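Local atomic coordinates of putative NADPH-dependent oxidoreductase (Desulfitobacterium hafniense DCB-2, PDB entry 3DB2), a protein that is a putative NADPH-dependent oxidoreductase, probably passing hydride between a nicotinamide cofactor held by its Rossmann domain and a substrate not yet identified. Residues K119-H124 / T320-E325; M69-V74 / H92-K97. All coordinates share one frame; numbering follows the deposited sequence.

Contact 1 (K119-H124 / T320-E325); sequences KFLCGH and TEIGAE
The hydroxyl of Thr320 gives its proton to the carbonyl oxygen of Phe120, OG1 to O 2.7 Å, arriving at a slant to the C=O bond and somewhat out of the carbonyl plane. With chi1 at 71°, OG1 sits between its own backbone N and carbonyl carbon, while CG2 lies near CB of Leu121. Two residues further along each segment, Cys122 N bonds to Ile322 O at 3.2 Å, and the bond is almost straight, 173° at the hydrogen. A water accepts weakly from both Phe120 N and Thr320 N. Strand 120-123 is the last strand of the parallel Rossmann sheet within this chain. Leu121 and Gly123 pair with Ile93 and Val95 of strand 92-96, so the loop 320-323 takes up groups on the side turned from that neighbour. Gly323, the N-cap residue of helix 324-343, brings its CA in plane to the edge of the Phe120 ring, and Phe120 CE2 lies 4.1 Å from Ala324 CB. Leu121 CD1 fills the bend of the loop, 3.8 Å from Ile322 CB. At the far end, His124 ND1 donates to Cys122 O at 2.9 Å, from above the carbonyl plane; His124 N bonds weakly to the same oxygen, and Ile322 CD1 reaches ND1 at 3.6 Å. An alanine in place of His124 would probably leave Cys122 O with only that weak backbone bond from this residue and Ile322 CD1 with less packing. Glu321 N donates to Glu309 OE2, and its carboxylate forms salt bridges with Arg127 and Arg133.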
loop_
_atom_site.group_PDB
_atom_site.type_symbol
_atom_site.label_atom_id
_atom_site.label_comp_id
_atom_site.label_asym_id
_atom_site.label_seq_id
_atom_site.Cartn_x
_atom_site.Cartn_y
_atom_site.Cartn_z
ATOM N N LYS C 119 -27.083 26.300 0.174
ATOM C CA LYS C 119 -26.147 25.508 -0.559
ATOM C C LYS C 119 -24.828 25.465 0.231
ATOM O O LYS C 119 -24.366 26.434 0.837
ATOM C CB LYS C 119 -25.863 26.031 -1.956
ATOM C CG LYS C 119 -27.113 26.195 -2.809
ATOM C CD LYS C 119 -28.153 25.123 -2.517
ATOM C CE LYS C 119 -29.183 25.118 -3.651
ATOM N NZ LYS C 119 -29.952 23.842 -3.669
ATOM N N PHE C 120 -24.224 24.294 0.198
ATOM C CA PHE C 120 -22.985 24.018 0.918
ATOM C C PHE C 120 -22.093 23.116 0.076
ATOM O O PHE C 120 -22.629 22.086 -0.353
ATOM C CB PHE C 120 -23.324 23.380 2.249
ATOM C CG PHE C 120 -22.108 22.898 3.026
ATOM C CD1 PHE C 120 -21.464 23.792 3.871
ATOM C CD2 PHE C 120 -21.619 21.603 2.927
ATOM C CE1 PHE C 120 -20.339 23.393 4.552
ATOM C CE2 PHE C 120 -20.489 21.203 3.610
ATOM C CZ PHE C 120 -19.864 22.107 4.434
ATOM N N LEU C 121 -20.829 23.477 -0.039
ATOM C CA LEU C 121 -19.777 22.592 -0.563
ATOM C C LEU C 121 -18.595 22.649 0.396
ATOM O O LEU C 121 -18.107 23.708 0.806
ATOM C CB LEU C 121 -19.413 22.916 -2.007
ATOM C CG LEU C 121 -18.346 22.073 -2.704
ATOM C CD1 LEU C 121 -18.814 20.640 -2.893
ATOM C CD2 LEU C 121 -17.957 22.661 -4.061
ATOM N N CYS C 122 -18.096 21.469 0.781
ATOM C CA CYS C 122 -16.811 21.372 1.479
ATOM C C CYS C 122 -15.794 20.915 0.441
ATOM O O CYS C 122 -15.873 19.799 -0.059
ATOM C CB CYS C 122 -16.889 20.425 2.670
ATOM S SG CYS C 122 -15.303 20.294 3.517
ATOM N N GLY C 123 -14.865 21.739 0.017
ATOM C CA GLY C 123 -14.006 21.568 -1.097
ATOM C C GLY C 123 -12.894 20.560 -0.930
ATOM O O GLY C 123 -11.804 20.902 -0.518
ATOM N N HIS C 124 -13.158 19.316 -1.328
ATOM C CA HIS C 124 -12.186 18.267 -1.618
ATOM C C HIS C 124 -12.004 18.192 -3.135
ATOM O O HIS C 124 -12.792 17.550 -3.819
ATOM C CB HIS C 124 -12.663 16.921 -1.094
ATOM C CG HIS C 124 -13.157 16.911 0.307
ATOM N ND1 HIS C 124 -14.284 17.552 0.746
ATOM C CD2 HIS C 124 -12.637 16.294 1.384
ATOM C CE1 HIS C 124 -14.445 17.341 2.028
ATOM N NE2 HIS C 124 -13.458 16.574 2.442
ATOM N N THR C 320 -24.713 20.398 -4.396
ATOM C CA THR C 320 -23.293 20.252 -4.762
ATOM C C THR C 320 -22.840 18.815 -4.574
ATOM O O THR C 320 -23.615 17.993 -4.052
ATOM C CB THR C 320 -22.397 21.143 -3.900
ATOM O OG1 THR C 320 -22.392 20.575 -2.581
ATOM C CG2 THR C 320 -22.934 22.558 -3.900
ATOM N N GLU C 321 -21.608 18.481 -4.985
ATOM C CA GLU C 321 -21.235 17.065 -4.952
ATOM C C GLU C 321 -20.860 16.578 -3.564
ATOM O O GLU C 321 -20.922 15.369 -3.344
ATOM C CB GLU C 321 -20.074 16.780 -5.912
ATOM C CG GLU C 321 -19.955 15.298 -6.258
ATOM C CD GLU C 321 -18.900 15.047 -7.316
ATOM O OE1 GLU C 321 -18.635 15.929 -8.156
ATOM O OE2 GLU C 321 -18.295 13.966 -7.307
ATOM N N ILE C 322 -20.436 17.478 -2.666
ATOM C CA ILE C 322 -19.917 17.078 -1.385
ATOM C C ILE C 322 -20.522 17.926 -0.267
ATOM O O ILE C 322 -19.954 18.966 0.093
ATOM C CB ILE C 322 -18.387 17.197 -1.239
ATOM C CG1 ILE C 322 -17.571 16.752 -2.439
ATOM C CG2 ILE C 322 -17.982 16.417 0.001
ATOM C CD1 ILE C 322 -16.068 16.830 -2.246
ATOM N N GLY C 323 -21.639 17.440 0.235
ATOM C CA GLY C 323 -22.370 18.070 1.321
ATOM C C GLY C 323 -21.746 17.806 2.678
ATOM O O GLY C 323 -20.695 17.171 2.817
ATOM N N ALA C 324 -22.433 18.319 3.706
ATOM C CA ALA C 324 -22.018 18.245 5.101
ATOM C C ALA C 324 -21.933 16.793 5.563
ATOM O O ALA C 324 -21.001 16.461 6.284
ATOM C CB ALA C 324 -22.975 19.011 6.013
ATOM N N GLU C 325 -22.870 15.967 5.122
ATOM C CA GLU C 325 -22.883 14.564 5.538
ATOM C C GLU C 325 -21.673 13.808 4.989
ATOM O O GLU C 325 -20.953 13.119 5.715
ATOM C CB GLU C 325 -24.153 13.912 5.030
ATOM C CG GLU C 325 -24.768 12.820 5.865
ATOM C CD GLU C 325 -26.113 12.457 5.227
ATOM O OE1 GLU C 325 -26.107 11.798 4.163
ATOM O OE2 GLU C 325 -27.139 12.868 5.815
HETATM O O HOH W 1 -25.935 22.038 -1.706
#

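Contact 2 (M69-V74 / H92-K97); sequences MVIITV and HIYVEK
Val70 and Ile93 lie side by side on one face of the sheet, CG2 of the valine 3.7 Å from CD1 of the isoleucine. On that face Ile72 continues the row: its CD1 reaches Ile93 CG2, and its CG2 meets Val95 CG2 at 3.9 Å. The other face carries Met69, modelled as selenomethionine, whose SE stands 4.1 Å from Tyr94 CB, and Ile71, whose CG2 lies 3.9 Å from Tyr94 CD1. With CG anti to the backbone N (chi1 177°), the ring crosses Ile71 at a slant, while Met69 runs beside Tyr94; the hydroxyl is hydrogen-bonded to Glu306. Helix 302-316 packs over Met69 and Ile71 on this face.

Between the two apolar layers runs a regular parallel ladder. Val70 N bonds to His92 O and Tyr94 N to Val70 O; then Ile72 N donates to Tyr94 O at 2.8 Å from a position tilted out of the carbonyl plane, and Glu96 N donates to Ile72 O at 3.1 Å. The strands run at 12° to each other, with helix 79-88 connecting them in a beta-alpha-beta crossover of the Rossmann fold. At the C-terminal edge Thr73 CG2 touches Glu96 CG, 4.1 Å apart, but their polar ends diverge: Thr73 OG1 bonds to Gly12 O in the probable glycine-rich turn, and Glu96 OE2 accepts from Trp16 NE1. Glu96 OE1 also takes Lys97 N at 2.7 Å. Backbone bonds and apolar packing thus join the pair, while Thr73 and Glu96 OE2 link the C-terminal ends to the turn and helix after strand 6-11, and Tyr94's hydroxyl goes to helix 302-316.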
loop_
_atom_site.group_PDB
_atom_site.type_symbol
_atom_site.label_atom_id
_atom_site.label_comp_id
_atom_site.label_asym_id
_atom_site.label_seq_id
_atom_site.Cartn_x
_atom_site.Cartn_y
_atom_site.Cartn_z
HETATM N N MSE C 69 -22.495 34.182 -1.804
HETATM C CA MSE C 69 -21.754 33.006 -1.359
HETATM C C MSE C 69 -20.475 33.475 -0.652
HETATM O O MSE C 69 -19.812 34.418 -1.104
HETATM C CB MSE C 69 -21.270 32.181 -2.563
HETATM C CG MSE C 69 -20.500 30.919 -2.161
HETATM SE SE MSE C 69 -19.310 30.252 -3.567
HETATM C CE MSE C 69 -20.378 30.653 -5.112
ATOM N N VAL C 70 -20.117 32.798 0.424
ATOM C CA VAL C 70 -18.822 33.031 1.061
ATOM C C VAL C 70 -17.874 31.861 0.772
ATOM O O VAL C 70 -18.266 30.706 0.660
ATOM C CB VAL C 70 -18.933 33.231 2.575
ATOM C CG1 VAL C 70 -19.741 34.491 2.903
ATOM C CG2 VAL C 70 -19.589 32.030 3.250
ATOM N N ILE C 71 -16.595 32.214 0.687
ATOM C CA ILE C 71 -15.503 31.266 0.421
ATOM C C ILE C 71 -14.599 31.279 1.643
ATOM O O ILE C 71 -13.805 32.208 1.849
ATOM C CB ILE C 71 -14.816 31.663 -0.884
ATOM C CG1 ILE C 71 -15.788 31.569 -2.088
ATOM C CG2 ILE C 71 -13.548 30.843 -1.125
ATOM C CD1 ILE C 71 -15.266 32.169 -3.352
ATOM N N ILE C 72 -14.748 30.281 2.504
ATOM C CA ILE C 72 -14.183 30.219 3.835
ATOM C C ILE C 72 -12.888 29.423 3.849
ATOM O O ILE C 72 -12.893 28.204 3.659
ATOM C CB ILE C 72 -15.190 29.607 4.841
ATOM C CG1 ILE C 72 -16.476 30.436 4.880
ATOM C CG2 ILE C 72 -14.621 29.409 6.239
ATOM C CD1 ILE C 72 -17.612 29.790 5.642
ATOM N N THR C 73 -11.795 30.119 4.077
ATOM C CA THR C 73 -10.453 29.552 4.136
ATOM C C THR C 73 -9.787 29.949 5.454
ATOM O O THR C 73 -8.660 30.430 5.449
ATOM C CB THR C 73 -9.590 30.007 2.953
ATOM O OG1 THR C 73 -9.599 31.425 2.819
ATOM C CG2 THR C 73 -10.136 29.546 1.590
ATOM N N VAL C 74 -10.504 29.764 6.536
ATOM C CA VAL C 74 -10.080 30.048 7.903
ATOM C C VAL C 74 -9.592 28.762 8.557
ATOM O O VAL C 74 -9.837 27.712 7.939
ATOM C CB VAL C 74 -11.249 30.642 8.695
ATOM C CG1 VAL C 74 -11.841 31.854 7.991
ATOM C CG2 VAL C 74 -12.309 29.557 8.900
ATOM N N HIS C 92 -24.844 31.333 1.035
ATOM C CA HIS C 92 -24.411 30.013 0.568
ATOM C C HIS C 92 -22.943 29.824 0.914
ATOM O O HIS C 92 -22.151 30.767 1.014
ATOM C CB HIS C 92 -24.727 29.886 -0.914
ATOM C CG HIS C 92 -26.179 30.165 -1.196
ATOM N ND1 HIS C 92 -26.630 31.112 -2.092
ATOM C CD2 HIS C 92 -27.312 29.679 -0.671
ATOM C CE1 HIS C 92 -27.953 31.141 -2.115
ATOM N NE2 HIS C 92 -28.422 30.250 -1.246
ATOM N N ILE C 93 -22.511 28.563 1.135
ATOM C CA ILE C 93 -21.258 28.295 1.789
ATOM C C ILE C 93 -20.324 27.462 0.916
ATOM O O ILE C 93 -20.695 26.366 0.496
ATOM C CB ILE C 93 -21.474 27.514 3.100
ATOM C CG1 ILE C 93 -22.399 28.165 4.139
ATOM C CG2 ILE C 93 -20.127 27.176 3.711
ATOM C CD1 ILE C 93 -21.845 29.446 4.733
ATOM N N TYR C 94 -19.135 27.978 0.678
ATOM C CA TYR C 94 -17.965 27.193 0.282
ATOM C C TYR C 94 -17.042 27.205 1.515
ATOM O O TYR C 94 -16.675 28.251 2.054
ATOM C CB TYR C 94 -17.331 27.671 -1.033
ATOM C CG TYR C 94 -16.090 26.858 -1.351
ATOM C CD1 TYR C 94 -14.833 27.214 -0.868
ATOM C CD2 TYR C 94 -16.178 25.718 -2.129
ATOM C CE1 TYR C 94 -13.696 26.503 -1.122
ATOM C CE2 TYR C 94 -15.037 24.973 -2.408
ATOM C CZ TYR C 94 -13.820 25.377 -1.911
ATOM O OH TYR C 94 -12.666 24.669 -2.156
ATOM N N VAL C 95 -16.622 26.016 1.940
ATOM C CA VAL C 95 -15.610 25.885 2.972
ATOM C C VAL C 95 -14.529 24.896 2.493
ATOM O O VAL C 95 -14.783 23.897 1.815
ATOM C CB VAL C 95 -16.170 25.514 4.347
ATOM C CG1 VAL C 95 -16.739 24.120 4.415
ATOM C CG2 VAL C 95 -15.101 25.671 5.435
ATOM N N GLU C 96 -13.278 25.224 2.822
ATOM C CA GLU C 96 -12.173 24.369 2.441
ATOM C C GLU C 96 -12.256 23.083 3.260
ATOM O O GLU C 96 -12.853 22.997 4.330
ATOM C CB GLU C 96 -10.796 24.945 2.730
ATOM C CG GLU C 96 -10.094 25.416 1.472
ATOM C CD GLU C 96 -9.962 24.300 0.452
ATOM O OE1 GLU C 96 -10.050 23.093 0.764
ATOM O OE2 GLU C 96 -9.774 24.684 -0.722
ATOM N N LYS C 97 -11.605 22.052 2.732
ATOM C CA LYS C 97 -11.571 20.776 3.378
ATOM C C LYS C 97 -10.761 20.707 4.707
ATOM O O LYS C 97 -9.811 21.568 4.676
ATOM C CB LYS C 97 -11.036 19.610 2.552
ATOM C CG LYS C 97 -9.934 19.931 1.592
ATOM C CD LYS C 97 -8.670 20.508 2.189
ATOM C CE LYS C 97 -7.908 19.450 2.979
ATOM N NZ LYS C 97 -6.440 19.727 2.805
#

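In the fold
From the N terminus, strand 6-11 and its turn come first, and strand 69-72 pairs beside strand 6-11. Contact 2 then closes a short loop of 17 residues, containing helix 79-88, by laying strand 92-96 next to strand 69-72. Only after it has closed does contact 1 open, at 119-124; the two follow in series and neither nest nor cross. Contact 1 closes a far longer loop of 195 residues, taking in all of the mixed sheet but its short strand 347-348. Strands 92-96 and 120-123 are neighbours, with Gly123 N probably bonded to Val95 O. The returning segment 320-325 is fastened to this edge strand, bringing the start of helix 324-343 against the Rossmann domain.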